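Local coordinates for ABC-type transport system, sugar-family extracellular solute-binding protein (Peptoclostridium difficile 630, PDB 6HNI), which binds tyrosine as the substrate-binding lipoprotein of an ABC-type transport system, probably delivering it for uptake, and also has adhesive properties, at residues G43-L48 and I59-Q64; K85-A90 and V270-G275. The protein carries 1 engineered substitution. All coordinates share one frame; numbering follows the deposited sequence.

Contact 1: residues G43-L48 and I59-Q64; sequences GFVKAL and IDIDFQ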
ATOM      1  N   GLY A  43      -7.950  -2.465 -11.308  1.00 13.19           N
ATOM      2  CA  GLY A  43      -9.341  -2.497 -10.835  1.00 12.08           C
ATOM      3  C   GLY A  43     -10.114  -1.246 -11.164  1.00 11.68           C
ATOM      4  O   GLY A  43     -11.315  -1.336 -11.574  1.00 13.34           O
ATOM      5  N   PHE A  44      -9.513  -0.079 -11.008  1.00 12.30           N
ATOM      6  CA  PHE A  44     -10.181   1.189 -11.262  1.00 11.00           C
ATOM      7  C   PHE A  44     -10.626   1.242 -12.718  1.00 11.66           C
ATOM      8  O   PHE A  44     -11.785   1.596 -13.003  1.00 12.89           O
ATOM      9  CB  PHE A  44      -9.213   2.337 -10.972  1.00 10.94           C
ATOM     10  CG  PHE A  44      -9.703   3.721 -11.247  1.00 11.33           C
ATOM     11  CD1 PHE A  44     -10.276   4.458 -10.261  1.00 12.82           C
ATOM     12  CD2 PHE A  44      -9.434   4.345 -12.474  1.00 12.43           C
ATOM     13  CE1 PHE A  44     -10.696   5.760 -10.475  1.00 12.09           C
ATOM     14  CE2 PHE A  44      -9.864   5.659 -12.690  1.00 13.72           C
ATOM     15  CZ  PHE A  44     -10.471   6.365 -11.693  1.00 12.83           C
ATOM     16  N   VAL A  45      -9.744   0.904 -13.639  1.00 11.97           N
ATOM     17  CA  VAL A  45     -10.074   0.985 -15.066  1.00 13.11           C
ATOM     18  C   VAL A  45     -11.179  -0.026 -15.409  1.00 12.88           C
ATOM     19  O   VAL A  45     -12.101   0.276 -16.202  1.00 14.69           O
ATOM     20  CB  VAL A  45      -8.803   0.820 -15.929  1.00 14.36           C
ATOM     21  CG1 VAL A  45      -9.114   0.714 -17.417  1.00 17.70           C
ATOM     22  CG2 VAL A  45      -7.833   1.973 -15.656  1.00 14.64           C
ATOM     23  N   LYS A  46     -11.119  -1.223 -14.831  1.00 12.91           N
ATOM     24  CA  LYS A  46     -12.173  -2.227 -15.080  1.00 14.91           C
ATOM     25  C   LYS A  46     -13.513  -1.730 -14.553  1.00 13.29           C
ATOM     26  O   LYS A  46     -14.556  -1.955 -15.240  1.00 14.20           O
ATOM     27  CB  LYS A  46     -11.843  -3.591 -14.462  1.00 15.73           C
ATOM     28  CG  LYS A  46     -10.722  -4.340 -15.125  1.00 16.02           C
ATOM     29  CD  LYS A  46     -10.393  -5.636 -14.408  1.00 18.96           C
ATOM     30  CE  LYS A  46      -9.292  -6.390 -15.134  1.00 21.22           C
ATOM     31  NZ  LYS A  46      -8.850  -7.558 -14.344  1.00 24.55           N
ATOM     32  N   ALA A  47     -13.566  -1.075 -13.392  1.00 13.88           N
ATOM     33  CA  ALA A  47     -14.834  -0.574 -12.870  1.00 12.74           C
ATOM     34  C   ALA A  47     -15.380   0.476 -13.829  1.00 13.43           C
ATOM     35  O   ALA A  47     -16.589   0.506 -14.116  1.00 14.94           O
ATOM     36  CB  ALA A  47     -14.716  -0.003 -11.439  1.00 13.75           C
ATOM     37  N   LEU A  48     -14.544   1.359 -14.347  1.00 14.07           N
ATOM     38  CA  LEU A  48     -15.052   2.420 -15.215  0.70 13.48           C
ATOM     39  C   LEU A  48     -15.599   1.783 -16.465  1.00 13.97           C
ATOM     40  O   LEU A  48     -16.725   2.151 -16.906  1.00 16.27           O
ATOM     41  CB  LEU A  48     -13.967   3.433 -15.558  0.70 15.03           C
ATOM     42  CG  LEU A  48     -13.695   4.530 -14.528  0.70 17.74           C
ATOM     43  CD1 LEU A  48     -12.491   5.281 -15.034  0.70 19.82           C
ATOM     44  CD2 LEU A  48     -14.827   5.514 -14.288  0.70 19.62           C
ATOM     45  N   ILE A  59     -14.287   8.736 -22.261  1.00 18.02           N
ATOM     46  CA  ILE A  59     -13.236   9.246 -21.344  1.00 18.21           C
ATOM     47  C   ILE A  59     -11.905   9.230 -22.044  1.00 17.20           C
ATOM     48  O   ILE A  59     -11.715   8.508 -23.022  1.00 19.41           O
ATOM     49  CB  ILE A  59     -13.171   8.521 -19.993  1.00 19.99           C
ATOM     50  CG1 ILE A  59     -12.745   7.060 -20.146  1.00 19.60           C
ATOM     51  CG2 ILE A  59     -14.463   8.719 -19.227  1.00 24.22           C
ATOM     52  CD1 ILE A  59     -12.503   6.351 -18.830  1.00 19.80           C
ATOM     53  N   ASP A  60     -10.998  10.038 -21.489  1.00 16.82           N
ATOM     54  CA  ASP A  60      -9.590  10.026 -21.832  1.00 16.64           C
ATOM     55  C   ASP A  60      -8.808   9.839 -20.538  1.00 18.15           C
ATOM     56  O   ASP A  60      -8.958  10.614 -19.628  1.00 22.57           O
ATOM     57  CB  ASP A  60      -9.162  11.344 -22.440  1.00 20.95           C
ATOM     58  CG  ASP A  60      -7.669  11.377 -22.683  1.00 29.09           C
ATOM     59  OD1 ASP A  60      -7.271  10.823 -23.720  1.00 39.18           O
ATOM     60  OD2 ASP A  60      -6.893  11.899 -21.821  1.00 37.70           O
ATOM     61  N   ILE A  61      -8.040   8.766 -20.499  1.00 16.71           N
ATOM     62  CA  ILE A  61      -7.200   8.473 -19.320  1.00 16.03           C
ATOM     63  C   ILE A  61      -5.740   8.857 -19.642  1.00 16.00           C
ATOM     64  O   ILE A  61      -5.156   8.314 -20.576  1.00 20.99           O
ATOM     65  CB  ILE A  61      -7.328   6.998 -18.924  1.00 16.34           C
ATOM     66  CG1 ILE A  61      -8.780   6.616 -18.574  1.00 19.88           C
ATOM     67  CG2 ILE A  61      -6.443   6.701 -17.743  1.00 20.07           C
ATOM     68  CD1 ILE A  61      -8.973   5.136 -18.261  1.00 22.30           C
ATOM     69  N   ASP A  62      -5.166   9.767 -18.833  1.00 15.32           N
ATOM     70  CA  ASP A  62      -3.761  10.202 -18.934  1.00 14.90           C
ATOM     71  C   ASP A  62      -3.059   9.588 -17.705  1.00 13.24           C
ATOM     72  O   ASP A  62      -3.150  10.104 -16.569  1.00 14.94           O
ATOM     73  CB  ASP A  62      -3.759  11.731 -18.879  1.00 17.05           C
ATOM     74  CG  ASP A  62      -2.392  12.368 -18.973  1.00 19.46           C
ATOM     75  OD1 ASP A  62      -1.373  11.641 -19.034  1.00 22.75           O
ATOM     76  OD2 ASP A  62      -2.362  13.641 -18.992  1.00 21.29           O
ATOM     77  N   PHE A  63      -2.403   8.455 -17.936  1.00 12.78           N
ATOM     78  CA  PHE A  63      -1.661   7.750 -16.881  1.00 13.00           C
ATOM     79  C   PHE A  63      -0.224   8.272 -16.772  1.00 13.80           C
ATOM     80  O   PHE A  63       0.508   8.357 -17.786  1.00 15.46           O
ATOM     81  CB  PHE A  63      -1.623   6.257 -17.183  1.00 15.70           C
ATOM     82  CG  PHE A  63      -0.764   5.485 -16.211  1.00 13.72           C
ATOM     83  CD1 PHE A  63      -1.233   5.225 -14.924  1.00 14.96           C
ATOM     84  CD2 PHE A  63       0.491   5.066 -16.550  1.00 14.28           C
ATOM     85  CE1 PHE A  63      -0.465   4.572 -13.978  1.00 15.92           C
ATOM     86  CE2 PHE A  63       1.317   4.404 -15.604  1.00 16.92           C
ATOM     87  CZ  PHE A  63       0.814   4.146 -14.329  1.00 17.63           C
ATOM     88  N   GLN A  64       0.168   8.574 -15.540  1.00 13.11           N
ATOM     89  CA  GLN A  64       1.518   9.100 -15.238  1.00 12.85           C
ATOM     90  C   GLN A  64       2.100   8.393 -14.028  1.00 13.06           C
ATOM     91  O   GLN A  64       1.496   8.339 -12.957  1.00 14.27           O
ATOM     92  CB  GLN A  64       1.495  10.602 -14.970  1.00 14.14           C
ATOM     93  CG  GLN A  64       0.987  11.455 -16.124  1.00 15.02           C
ATOM     94  CD  GLN A  64       1.963  11.561 -17.269  1.00 16.97           C
ATOM     95  OE1 GLN A  64       3.169  11.571 -17.043  1.00 22.59           O
ATOM     96  NE2 GLN A  64       1.466  11.756 -18.505  1.00 20.55           N
TER
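L48 and I59 make the close end of this helix-on-strand contact: the methyl carbons L48 CD1 and I59 CD1 lie 3.9 Å apart, the two side chains crossing obliquely. I59 reaches the helix through its longer branch. With chi1 at 66°, CG1 is flanked by both the backbone N and the carbonyl carbon, and the extended second torsion of 173° then carries CD1 out to the leucine. Both residues are buried, and each also rests on F53 in the connecting loop, while L48 continues onto A269 and V270 of helix 258-273. The pairing is a worked example of the beta-alpha-beta crossover: strand 24-30 leads into helix 35-50, which packs back over the parallel sheet before the chain enters strand 59-65, an outermost strand of the five. One helical turn back the contact is looser. There V45 CG2 meets I61 CD1 at 4.3 Å and both residues remain partly exposed; the backbones are about equally far apart at both ends, so the difference lies in the side chains. The alternation of the strand turns D60 and D62 away from the helix. On that other side Q64 NE2 donates an almost straight hydrogen bond of 2.9 Å to D62 OD1, which accepts through its syn lone pair and lies almost in the amide plane of Q64. The second oxygen, D62 OD2, is held by a salt bridge to K85.

Contact 2: residues K85-A90 and V270-G275; sequences KDLIFA and VKILNG
L87 and L273 bring strand 87-91 and the last turn of helix 258-273 to a CA separation of 7.8 Å, and just beyond this point the helix ends in a Schellman motif, with G275 at a positive phi of 111° and its N bonded to I272 O. Across the gap L87 is the shared partner of two helix residues. Its CB leaves the backbone toward the helix and so meets L273 CD2 at 4.3 Å, whereas its CD1, turned back toward the helix by a second torsion of 68°, reaches the branch methyl I272 CG2 at 4.5 Å. I272 offers only its short branch here; the other branch leads away from the strand, and the residue also touches P107 and M281. L273 behaves in the reverse manner: its CB points neither toward the strand nor away from it, while the end of the side chain comes nearer. In the parallel sheet of this substrate-binding protein, strand 87-91 lies between strands 24-30 and 108-113, and L87 packs on L109 of the latter. The helix that meets it comes from 180 residues further along the chain. With aliphatic groups alone meeting, at rather long distances, this contact is a loose, apolar one that rests on dispersion and the exclusion of water, without directional bonds between the two segments.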
ATOM      1  N   LYS A  85      -8.058  18.730 -15.708  1.00 15.61           N
ATOM      2  CA  LYS A  85      -8.657  17.419 -15.679  1.00 14.49           C
ATOM      3  C   LYS A  85     -10.008  17.492 -14.957  1.00 14.64           C
ATOM      4  O   LYS A  85     -10.220  18.300 -14.052  1.00 15.36           O
ATOM      5  CB  LYS A  85      -7.794  16.431 -14.915  1.00 13.91           C
ATOM      6  CG  LYS A  85      -6.448  16.106 -15.546  1.00 14.76           C
ATOM      7  CD  LYS A  85      -6.503  15.612 -16.978  1.00 15.55           C
ATOM      8  CE  LYS A  85      -5.133  15.186 -17.433  1.00 16.94           C
ATOM      9  NZ  LYS A  85      -5.098  14.850 -18.859  1.00 17.61           N
ATOM     10  N   ASP A  86     -10.923  16.630 -15.371  1.00 14.66           N
ATOM     11  CA  ASP A  86     -12.195  16.512 -14.670  1.00 14.63           C
ATOM     12  C   ASP A  86     -12.140  15.733 -13.356  1.00 14.21           C
ATOM     13  O   ASP A  86     -12.933  15.947 -12.456  1.00 16.00           O
ATOM     14  CB  ASP A  86     -13.208  15.860 -15.627  1.00 16.42           C
ATOM     15  CG  ASP A  86     -13.485  16.707 -16.868  1.00 20.04           C
ATOM     16  OD1 ASP A  86     -14.095  17.752 -16.641  1.00 23.66           O
ATOM     17  OD2 ASP A  86     -13.015  16.329 -17.992  1.00 21.19           O
ATOM     18  N   LEU A  87     -11.135  14.854 -13.262  1.00 12.48           N
ATOM     19  CA  LEU A  87     -10.964  13.975 -12.106  0.60 12.44           C
ATOM     20  C   LEU A  87      -9.501  13.549 -12.097  1.00 11.46           C
ATOM     21  O   LEU A  87      -8.926  13.240 -13.118  1.00 13.05           O
ATOM     22  CB  LEU A  87     -11.852  12.730 -12.254  0.60 14.22           C
ATOM     23  CG  LEU A  87     -11.626  11.580 -11.259  0.60 14.58           C
ATOM     24  CD1 LEU A  87     -12.056  12.017  -9.904  0.60 18.73           C
ATOM     25  CD2 LEU A  87     -12.438  10.352 -11.684  0.60 15.84           C
ATOM     26  N   ILE A  88      -8.957  13.496 -10.872  1.00 10.72           N
ATOM     27  CA  ILE A  88      -7.609  12.911 -10.634  1.00 11.67           C
ATOM     28  C   ILE A  88      -7.722  11.679  -9.750  1.00 11.98           C
ATOM     29  O   ILE A  88      -8.409  11.733  -8.745  1.00 13.54           O
ATOM     30  CB  ILE A  88      -6.722  13.953  -9.966  1.00 10.61           C
ATOM     31  CG1 ILE A  88      -6.440  15.105 -10.915  1.00 12.51           C
ATOM     32  CG2 ILE A  88      -5.366  13.305  -9.540  1.00 10.92           C
ATOM     33  CD1 ILE A  88      -5.846  16.332 -10.251  1.00 15.40           C
ATOM     34  N   PHE A  89      -7.176  10.585 -10.224  1.00 11.54           N
ATOM     35  CA  PHE A  89      -7.100   9.355  -9.436  1.00 10.23           C
ATOM     36  C   PHE A  89      -5.618   9.224  -8.986  1.00  9.90           C
ATOM     37  O   PHE A  89      -4.727   9.118  -9.808  1.00 10.70           O
ATOM     38  CB  PHE A  89      -7.497   8.174 -10.320  1.00 11.53           C
ATOM     39  CG  PHE A  89      -7.340   6.799  -9.704  1.00 11.96           C
ATOM     40  CD1 PHE A  89      -7.677   6.539  -8.374  1.00 12.25           C
ATOM     41  CD2 PHE A  89      -6.898   5.763 -10.483  1.00 12.55           C
ATOM     42  CE1 PHE A  89      -7.476   5.239  -7.848  1.00 13.39           C
ATOM     43  CE2 PHE A  89      -6.731   4.484  -9.973  1.00 13.10           C
ATOM     44  CZ  PHE A  89      -7.058   4.250  -8.652  1.00 13.26           C
ATOM     45  N   ALA A  90      -5.481   9.247  -7.660  1.00  9.87           N
ATOM     46  CA  ALA A  90      -4.096   9.239  -7.036  1.00  9.86           C
ATOM     47  C   ALA A  90      -3.902   7.931  -6.269  1.00 10.40           C
ATOM     48  O   ALA A  90      -4.689   7.562  -5.385  1.00 12.33           O
ATOM     49  CB  ALA A  90      -3.923  10.463  -6.127  1.00 12.05           C
ATOM     50  N   VAL A 270     -17.248   6.819 -10.893  1.00 14.04           N
ATOM     51  CA  VAL A 270     -18.486   6.856 -11.717  1.00 13.41           C
ATOM     52  C   VAL A 270     -19.440   7.869 -11.085  1.00 15.25           C
ATOM     53  O   VAL A 270     -20.042   8.731 -11.800  1.00 19.09           O
ATOM     54  CB  VAL A 270     -19.091   5.434 -11.768  1.00 15.25           C
ATOM     55  CG1 VAL A 270     -20.501   5.473 -12.333  1.00 15.92           C
ATOM     56  CG2 VAL A 270     -18.254   4.526 -12.665  1.00 16.50           C
ATOM     57  N   LYS A 271     -19.618   7.792  -9.780  1.00 14.79           N
ATOM     58  CA  LYS A 271     -20.473   8.725  -9.049  1.00 15.09           C
ATOM     59  C   LYS A 271     -20.090  10.177  -9.211  1.00 15.40           C
ATOM     60  O   LYS A 271     -20.935  11.070  -9.452  1.00 17.92           O
ATOM     61  CB  LYS A 271     -20.632   8.363  -7.584  1.00 16.47           C
ATOM     62  CG  LYS A 271     -21.182   6.980  -7.322  1.00 18.85           C
ATOM     63  CD  LYS A 271     -21.245   6.709  -5.834  1.00 22.13           C
ATOM     64  CE  LYS A 271     -21.852   5.374  -5.551  1.00 26.92           C
ATOM     65  NZ  LYS A 271     -21.771   5.080  -4.105  1.00 31.42           N
ATOM     66  N   ILE A 272     -18.789  10.467  -9.069  1.00 16.70           N
ATOM     67  CA  ILE A 272     -18.288  11.819  -9.236  1.00 16.43           C
ATOM     68  C   ILE A 272     -18.485  12.333 -10.675  1.00 18.21           C
ATOM     69  O   ILE A 272     -18.969  13.453 -10.874  1.00 22.72           O
ATOM     70  CB  ILE A 272     -16.783  11.905  -8.799  1.00 17.52           C
ATOM     71  CG1 ILE A 272     -16.638  11.485  -7.330  1.00 21.94           C
ATOM     72  CG2 ILE A 272     -16.254  13.295  -9.066  1.00 22.81           C
ATOM     73  CD1 ILE A 272     -17.540  12.148  -6.318  1.00 25.49           C
ATOM     74  N   LEU A 273     -18.182  11.492 -11.664  1.00 17.08           N
ATOM     75  CA  LEU A 273     -18.380  11.856 -13.063  1.00 18.61           C
ATOM     76  C   LEU A 273     -19.857  12.142 -13.385  1.00 23.29           C
ATOM     77  O   LEU A 273     -20.143  13.008 -14.201  1.00 26.23           O
ATOM     78  CB  LEU A 273     -17.799  10.785 -13.988  1.00 20.88           C
ATOM     79  CG  LEU A 273     -16.266  10.610 -13.917  1.00 21.40           C
ATOM     80  CD1 LEU A 273     -15.848   9.422 -14.747  1.00 25.55           C
ATOM     81  CD2 LEU A 273     -15.540  11.881 -14.353  1.00 24.11           C
ATOM     82  N   ASN A 274     -20.745  11.473 -12.665  1.00 21.51           N
ATOM     83  CA  ASN A 274     -22.202  11.654 -12.805  1.00 22.40           C
ATOM     84  C   ASN A 274     -22.768  12.768 -11.898  1.00 31.15           C
ATOM     85  O   ASN A 274     -23.972  12.990 -11.899  1.00 33.86           O
ATOM     86  CB  ASN A 274     -22.911  10.313 -12.518  1.00 24.59           C
ATOM     87  CG  ASN A 274     -22.763   9.307 -13.648  1.00 22.68           C
ATOM     88  OD1 ASN A 274     -22.583   9.673 -14.823  1.00 31.55           O
ATOM     89  ND2 ASN A 274     -22.907   8.033 -13.320  1.00 29.10           N
ATOM     90  N   GLY A 275     -21.904  13.497 -11.179  1.00 30.70           N
ATOM     91  CA  GLY A 275     -22.360  14.696 -10.452  1.00 30.55           C
ATOM     92  C   GLY A 275     -22.383  14.645  -8.928  1.00 26.75           C
ATOM     93  O   GLY A 275     -22.769  15.634  -8.289  1.00 27.54           O
TER

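In the fold
From the N terminus, strand 24-30 and helix 35-50 come first, and contact 1 closes a short loop of ten residues when the chain returns as strand 59-65. Only then does contact 2 open, at 85-90, and it closes 180 residues later, after the chain has passed through the four-stranded sheet and come back in helix 258-273. The two loops therefore run in series, neither nesting nor crossing. In space their centres are about 11 Å apart on one sheet, and they touch directly: F44 stacks on F89, and L48 meets L273. Together they tie a local crossover helix and a late helix to the same five-stranded sheet.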